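Local coordinates for Serpin48 (PDB 3OZQ), which inhibits the serine protease SPE with high specificity, acting as a serpin in the innate immunity of the beetle Tenebrio molitor, at residues F18-Y23 with R252-H257; E25-K28 with N33-V36; N210-H215 with A219-L224. All blocks are in the same frame, centred on the assembly; numbering follows the deposited sequence.

Interaction 1 of 3, residues F18-Y23 with R252-H257; sequences FTPSVY and RSFLPH
T19 lays its methyl group over one face of the F254 ring: CG2 lies 4.3 Å from the ring centroid and 16° off the ring normal, a CH-pi contact. CG2 takes the position anti to the T19 backbone N, while OG1 sits beside that nitrogen and is hydrogen-bonded to the V15 carbonyl oxygen one turn back. The threonine therefore offers its carbon branch to the phenylalanine and spends its hydroxyl on its own helix. P20 follows at a kink, where its N has no bond to the preceding turn. It approaches the same ring obliquely, with P20 CB 3.9 Å from F254 CD1.

One turn after T19, Y23 forms an offset edge-to-face pair with F254, whose edge is directed toward the tyrosine face. The ring centroids are 5.7 Å apart and the planes are inclined at 62°; the closest atoms are Y23 CD1 and F254 CZ, at 3.8 Å. With CG anti to the backbone N (chi1 -179°), Y23 is carried across F254 at nearly a right angle, and its OH bonds to E247. Beyond this helix, F254 also touches I366 and A369 of strand 365-372.

Contacts across the two segments are thus carbon against carbon, with F254 as their common partner. Cohesion rests on buried apolar surface and aromatic edge-to-face and CH-pi attraction, while the T19 and Y23 hydroxyls have other partners.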
# COMPACT_ATOMS: atom_id res chain seq x y z
N PHE A 18 -4.64 2.44 10.60
CA PHE A 18 -3.73 3.37 9.94
C PHE A 18 -4.18 3.61 8.51
O PHE A 18 -4.04 4.71 7.97
CB PHE A 18 -2.31 2.78 9.97
CG PHE A 18 -1.23 3.71 9.49
CD1 PHE A 18 -1.06 4.96 10.05
CD2 PHE A 18 -0.33 3.29 8.51
CE1 PHE A 18 -0.03 5.80 9.61
CE2 PHE A 18 0.70 4.11 8.08
CZ PHE A 18 0.85 5.38 8.63
N THR A 19 -4.74 2.57 7.90
CA THR A 19 -5.06 2.57 6.48
C THR A 19 -6.01 3.69 6.04
O THR A 19 -5.69 4.44 5.11
CB THR A 19 -5.56 1.20 6.02
OG1 THR A 19 -4.49 0.25 6.16
CG2 THR A 19 -6.02 1.24 4.57
N PRO A 20 -7.17 3.82 6.71
CA PRO A 20 -8.10 4.90 6.35
C PRO A 20 -7.52 6.28 6.62
O PRO A 20 -7.85 7.20 5.88
CB PRO A 20 -9.31 4.65 7.26
CG PRO A 20 -8.82 3.74 8.34
CD PRO A 20 -7.75 2.91 7.71
N SER A 21 -6.70 6.41 7.66
CA SER A 21 -6.07 7.69 7.95
C SER A 21 -5.15 8.06 6.80
O SER A 21 -5.12 9.20 6.36
CB SER A 21 -5.29 7.64 9.27
OG SER A 21 -6.13 7.33 10.37
N VAL A 22 -4.39 7.09 6.31
CA VAL A 22 -3.52 7.32 5.17
C VAL A 22 -4.31 7.66 3.91
O VAL A 22 -3.99 8.64 3.22
CB VAL A 22 -2.56 6.14 4.92
CG1 VAL A 22 -1.82 6.31 3.60
CG2 VAL A 22 -1.54 6.06 6.07
N TYR A 23 -5.36 6.88 3.63
CA TYR A 23 -6.19 7.11 2.45
C TYR A 23 -6.70 8.55 2.45
O TYR A 23 -6.60 9.25 1.44
CB TYR A 23 -7.35 6.08 2.42
CG TYR A 23 -8.31 6.16 1.26
CD1 TYR A 23 -8.38 5.12 0.33
CD2 TYR A 23 -9.15 7.25 1.10
CE1 TYR A 23 -9.28 5.18 -0.74
CE2 TYR A 23 -10.04 7.31 0.04
CZ TYR A 23 -10.10 6.28 -0.88
OH TYR A 23 -10.99 6.37 -1.92
N ARG A 252 -15.50 3.83 8.15
CA ARG A 252 -16.46 2.75 8.08
C ARG A 252 -16.18 1.82 6.90
O ARG A 252 -16.35 0.61 6.99
CB ARG A 252 -17.89 3.29 7.99
CG ARG A 252 -18.49 3.71 9.33
CD ARG A 252 -17.66 4.78 10.01
NE ARG A 252 -18.31 5.30 11.22
CZ ARG A 252 -19.05 6.40 11.25
NH1 ARG A 252 -19.23 7.12 10.15
NH2 ARG A 252 -19.61 6.79 12.39
N SER A 253 -15.71 2.39 5.79
CA SER A 253 -15.52 1.61 4.57
C SER A 253 -14.44 0.52 4.69
O SER A 253 -14.46 -0.46 3.95
CB SER A 253 -15.22 2.53 3.39
OG SER A 253 -16.20 3.56 3.30
N PHE A 254 -13.50 0.69 5.61
CA PHE A 254 -12.41 -0.28 5.75
C PHE A 254 -12.63 -1.26 6.90
O PHE A 254 -11.99 -2.31 6.96
CB PHE A 254 -11.06 0.43 5.89
CG PHE A 254 -10.56 1.01 4.61
CD1 PHE A 254 -10.68 2.36 4.35
CD2 PHE A 254 -9.98 0.20 3.65
CE1 PHE A 254 -10.22 2.90 3.16
CE2 PHE A 254 -9.53 0.73 2.45
CZ PHE A 254 -9.64 2.09 2.22
N LEU A 255 -13.54 -0.89 7.80
CA LEU A 255 -13.95 -1.77 8.88
C LEU A 255 -14.32 -3.15 8.36
O LEU A 255 -14.89 -3.28 7.28
CB LEU A 255 -15.15 -1.18 9.62
CG LEU A 255 -14.95 0.20 10.22
CD1 LEU A 255 -16.13 0.53 11.13
CD2 LEU A 255 -13.64 0.26 10.98
N PRO A 256 -14.00 -4.19 9.14
CA PRO A 256 -14.39 -5.56 8.83
C PRO A 256 -15.90 -5.72 8.99
O PRO A 256 -16.50 -5.13 9.90
CB PRO A 256 -13.66 -6.39 9.89
CG PRO A 256 -12.60 -5.48 10.44
CD PRO A 256 -13.18 -4.11 10.36
N HIS A 257 -16.52 -6.50 8.12
CA HIS A 257 -17.97 -6.69 8.17
C HIS A 257 -18.32 -8.16 8.18
O HIS A 257 -17.50 -9.02 7.84
CB HIS A 257 -18.64 -6.00 6.98
CG HIS A 257 -18.52 -4.51 6.99
ND1 HIS A 257 -19.24 -3.71 7.85
CD2 HIS A 257 -17.77 -3.67 6.24
CE1 HIS A 257 -18.94 -2.44 7.63
NE2 HIS A 257 -18.05 -2.39 6.66

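Interaction 2 of 3, residues E25-K28 with N33-V36; sequences EVLK and NFLV
V26 and F34 form the heart of this contact. V26 CG1 sits over one face of the F34 ring, 3.7 Å from its centroid and 16° off the normal, in a CH-pi contact displaced slightly toward the rim. The closest approach is 3.6 Å, from V26 CG1 to F34 CD1. Each branch of the valine has its own mate: CG1, anti to the backbone N, covers the ring, while V26 CG2 reaches V36 CG2 at 4.3 Å. The next helical residue adds a lighter touch at the other end of the ring, L27 CG lying 4.2 Å from F34 CE2.

F34 leaves the strand toward the helix, and with CG between the backbone N and the carbonyl carbon (chi1 72°) its ring meets V26 face-on and also packs against that of Y23, one turn earlier on the helix. An alanine here is likely to open a gap beneath V26 CG1 and cost Y23 one of its ring partners. Behind the side chains, the strand is fixed by backbone hydrogen bonds of F34 with R371 and of V36 with A369, and the N33 amide bonds to the main chain of T373 and T374.

L35 leaves the strand away from the helix and packs on S317 and I319 of strand 310-321. V26 also touches V277 of strand 260-278, and V36 touches F279 of helix 279-286. The contact thereby seats helix 10-29 on the short edge strand 34-36, which pairs antiparallel with strand 365-372 in the serpin core.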
# COMPACT_ATOMS: atom_id res chain seq x y z
N GLU A 25 -5.54 11.20 3.77
CA GLU A 25 -4.47 12.14 3.44
C GLU A 25 -4.11 12.09 1.96
O GLU A 25 -4.02 13.13 1.30
CB GLU A 25 -3.24 11.84 4.29
CG GLU A 25 -2.69 13.05 4.99
CD GLU A 25 -3.78 13.92 5.59
OE1 GLU A 25 -4.56 13.41 6.42
OE2 GLU A 25 -3.84 15.11 5.23
N VAL A 26 -3.91 10.89 1.43
CA VAL A 26 -3.48 10.76 0.04
C VAL A 26 -4.47 11.40 -0.93
O VAL A 26 -4.07 12.03 -1.91
CB VAL A 26 -3.20 9.30 -0.35
CG1 VAL A 26 -3.07 9.17 -1.88
CG2 VAL A 26 -1.93 8.83 0.33
N LEU A 27 -5.75 11.22 -0.64
CA LEU A 27 -6.83 11.86 -1.37
C LEU A 27 -6.56 13.32 -1.67
O LEU A 27 -6.86 13.81 -2.76
CB LEU A 27 -8.11 11.78 -0.54
CG LEU A 27 -9.26 10.95 -1.08
CD1 LEU A 27 -10.37 10.90 -0.03
CD2 LEU A 27 -9.77 11.55 -2.39
N LYS A 28 -6.02 14.03 -0.68
CA LYS A 28 -5.81 15.47 -0.78
C LYS A 28 -4.97 15.85 -1.98
O LYS A 28 -5.21 16.88 -2.61
CB LYS A 28 -5.14 16.01 0.49
CG LYS A 28 -6.03 16.01 1.73
CD LYS A 28 -5.25 16.52 2.94
CE LYS A 28 -6.11 16.66 4.18
NZ LYS A 28 -5.30 17.14 5.33
N ASN A 33 -7.45 8.26 -9.88
CA ASN A 33 -7.14 6.96 -9.30
C ASN A 33 -5.89 7.05 -8.44
O ASN A 33 -4.99 7.85 -8.72
CB ASN A 33 -6.97 5.87 -10.36
CG ASN A 33 -8.11 5.83 -11.36
OD1 ASN A 33 -9.21 6.30 -11.07
ND2 ASN A 33 -7.86 5.27 -12.53
N PHE A 34 -5.84 6.26 -7.38
CA PHE A 34 -4.59 6.05 -6.69
C PHE A 34 -4.51 4.68 -6.00
O PHE A 34 -5.53 3.96 -5.84
CB PHE A 34 -4.25 7.21 -5.71
CG PHE A 34 -5.10 7.25 -4.47
CD1 PHE A 34 -4.81 6.44 -3.38
CD2 PHE A 34 -6.19 8.10 -4.39
CE1 PHE A 34 -5.59 6.48 -2.22
CE2 PHE A 34 -6.98 8.14 -3.25
CZ PHE A 34 -6.68 7.32 -2.16
N LEU A 35 -3.28 4.33 -5.64
CA LEU A 35 -2.95 3.10 -4.93
C LEU A 35 -1.92 3.47 -3.86
O LEU A 35 -0.99 4.22 -4.13
CB LEU A 35 -2.36 2.06 -5.89
CG LEU A 35 -1.86 0.74 -5.30
CD1 LEU A 35 -3.03 -0.07 -4.74
CD2 LEU A 35 -1.13 -0.08 -6.35
N VAL A 36 -2.12 2.96 -2.64
CA VAL A 36 -1.20 3.20 -1.54
C VAL A 36 -1.08 1.97 -0.64
O VAL A 36 -2.03 1.19 -0.52
CB VAL A 36 -1.62 4.45 -0.70
CG1 VAL A 36 -3.04 4.28 -0.10
CG2 VAL A 36 -0.55 4.78 0.38

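Interaction 3 of 3, residues N210-H215 with A219-L224; sequences NYYECH and AKLLEL
Y212 presents its ring edge to L221: CD1 of the leucine lies in the ring plane, 3.9 Å from Y212 CD1, and the two side chains run side by side. The H257 ring meets that of Y212 with the planes nearly parallel. L221 CD1 also touches C214 CB at 3.8 Å, so this one methyl touches two residues of the partner strand.

On the face that carries Y211, E213 and K220, the edge of the Y211 ring meets E213 OE1 in plane. Y211 OH donates a 2.9 Å hydrogen bond to this oxygen, on the lone pair away from the other carboxylate oxygen. The extended chain of K220 passes obliquely by the same hydroxyl, with K220 CD only 3.1 Å from Y211 OH, a tight fit. K220 continues past it to bond through NZ to the Q349 carbonyl oxygen, while its CG lies alongside E213 CG at 4.2 Å. Near the far end of the ladder, the N210 and E223 side chains lie side by side, pointing the same way, with amide and carboxylate planes 53° apart and without a hydrogen bond between them.

The backbones are joined most plainly at Y212 and L221, an antiparallel hydrogen-bonded pair: Y212 N to L221 O is 3.0 Å and L221 N to Y212 O is 2.9 Å. Toward the turn, A219 N bonds to C214 O, and the return bond is weak. With the strand axes at 166°, this is an antiparallel beta hairpin, corresponding to the first two strands of sheet B in the serpin fold.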
# COMPACT_ATOMS: atom_id res chain seq x y z
N ASN A 210 -17.96 -13.84 -0.80
CA ASN A 210 -18.32 -13.03 0.34
C ASN A 210 -18.92 -11.71 -0.09
O ASN A 210 -18.36 -10.99 -0.93
CB ASN A 210 -17.12 -12.83 1.26
CG ASN A 210 -16.85 -14.05 2.11
OD1 ASN A 210 -17.75 -14.57 2.77
ND2 ASN A 210 -15.62 -14.54 2.09
N TYR A 211 -20.07 -11.39 0.48
CA TYR A 211 -20.90 -10.30 0.01
C TYR A 211 -21.55 -9.64 1.20
O TYR A 211 -21.85 -10.30 2.20
CB TYR A 211 -21.96 -10.87 -0.94
CG TYR A 211 -22.99 -9.87 -1.42
CD1 TYR A 211 -22.85 -9.25 -2.66
CD2 TYR A 211 -24.11 -9.57 -0.66
CE1 TYR A 211 -23.79 -8.34 -3.11
CE2 TYR A 211 -25.06 -8.66 -1.10
CZ TYR A 211 -24.89 -8.05 -2.33
OH TYR A 211 -25.83 -7.14 -2.78
N TYR A 212 -21.76 -8.34 1.12
CA TYR A 212 -22.39 -7.62 2.22
C TYR A 212 -23.07 -6.34 1.77
O TYR A 212 -22.54 -5.60 0.95
CB TYR A 212 -21.36 -7.30 3.31
CG TYR A 212 -21.98 -6.79 4.59
CD1 TYR A 212 -21.87 -5.46 4.96
CD2 TYR A 212 -22.68 -7.65 5.42
CE1 TYR A 212 -22.44 -4.99 6.13
CE2 TYR A 212 -23.26 -7.20 6.59
CZ TYR A 212 -23.14 -5.87 6.94
OH TYR A 212 -23.72 -5.43 8.11
N GLU A 213 -24.25 -6.08 2.31
CA GLU A 213 -24.94 -4.84 2.03
C GLU A 213 -24.89 -3.96 3.27
O GLU A 213 -25.58 -4.22 4.25
CB GLU A 213 -26.38 -5.10 1.59
CG GLU A 213 -26.51 -5.77 0.22
CD GLU A 213 -27.93 -6.26 -0.08
OE1 GLU A 213 -28.12 -6.99 -1.08
OE2 GLU A 213 -28.85 -5.90 0.70
N CYS A 214 -24.04 -2.92 3.22
CA CYS A 214 -23.92 -1.99 4.33
C CYS A 214 -24.96 -0.90 4.21
O CYS A 214 -24.90 -0.07 3.30
CB CYS A 214 -22.51 -1.38 4.41
SG CYS A 214 -22.18 -0.48 5.97
N HIS A 215 -25.90 -0.89 5.15
CA HIS A 215 -27.03 0.04 5.08
C HIS A 215 -26.67 1.46 5.52
O HIS A 215 -27.16 2.43 4.94
CB HIS A 215 -28.23 -0.52 5.86
CG HIS A 215 -28.80 -1.77 5.27
ND1 HIS A 215 -28.65 -3.01 5.86
CD2 HIS A 215 -29.50 -1.98 4.13
CE1 HIS A 215 -29.24 -3.93 5.11
NE2 HIS A 215 -29.76 -3.33 4.05
N ALA A 219 -23.99 1.12 0.46
CA ALA A 219 -23.05 0.55 -0.49
C ALA A 219 -23.09 -0.96 -0.38
O ALA A 219 -23.69 -1.52 0.53
CB ALA A 219 -21.64 1.07 -0.21
N LYS A 220 -22.47 -1.62 -1.34
CA LYS A 220 -22.31 -3.06 -1.31
C LYS A 220 -20.82 -3.35 -1.27
O LYS A 220 -20.03 -2.57 -1.81
CB LYS A 220 -22.90 -3.69 -2.57
CG LYS A 220 -24.41 -3.63 -2.71
CD LYS A 220 -24.83 -4.43 -3.94
CE LYS A 220 -26.34 -4.36 -4.21
NZ LYS A 220 -26.65 -4.59 -5.66
N LEU A 221 -20.45 -4.46 -0.66
CA LEU A 221 -19.06 -4.87 -0.57
C LEU A 221 -18.94 -6.29 -1.06
O LEU A 221 -19.76 -7.14 -0.73
CB LEU A 221 -18.55 -4.82 0.88
CG LEU A 221 -18.61 -3.49 1.62
CD1 LEU A 221 -19.93 -3.36 2.35
CD2 LEU A 221 -17.45 -3.40 2.59
N LEU A 222 -17.91 -6.54 -1.85
CA LEU A 222 -17.67 -7.85 -2.41
C LEU A 222 -16.22 -8.21 -2.20
O LEU A 222 -15.34 -7.43 -2.54
CB LEU A 222 -17.96 -7.85 -3.90
CG LEU A 222 -17.53 -9.12 -4.62
CD1 LEU A 222 -18.42 -10.27 -4.25
CD2 LEU A 222 -17.55 -8.92 -6.13
N GLU A 223 -15.96 -9.40 -1.69
CA GLU A 223 -14.58 -9.82 -1.51
C GLU A 223 -14.22 -10.94 -2.49
O GLU A 223 -14.77 -12.04 -2.44
CB GLU A 223 -14.34 -10.19 -0.03
CG GLU A 223 -13.17 -11.07 0.23
CD GLU A 223 -13.06 -11.45 1.71
OE1 GLU A 223 -13.65 -10.75 2.57
OE2 GLU A 223 -12.38 -12.45 2.00
N LEU A 224 -13.33 -10.61 -3.42
CA LEU A 224 -12.89 -11.54 -4.44
C LEU A 224 -11.63 -12.24 -3.95
O LEU A 224 -10.63 -11.58 -3.64
CB LEU A 224 -12.59 -10.80 -5.75
CG LEU A 224 -13.77 -10.20 -6.53
CD1 LEU A 224 -13.25 -9.32 -7.65
CD2 LEU A 224 -14.67 -11.29 -7.09

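Overall arrangement
From the N terminus, helix 10-29 supplies the first segments of interactions 1 and 2. Interaction 2 closes first, a short loop that turns the chain from the helix into strand 34-36. Interaction 3 closes a second local loop, the hairpin of strands 207-214 and 219-225. Interaction 1 spans 228 intervening residues and encloses both. Interactions 2 and 3 are in series, with nearest atoms about 14 Å apart. Interaction 1 touches each: V22 packs on V36, while H257 packs on L221 and C214. Together they tie helix 10-29 to strand 34-36 and to helix 250-254, whose following loop packs on the 207-225 hairpin.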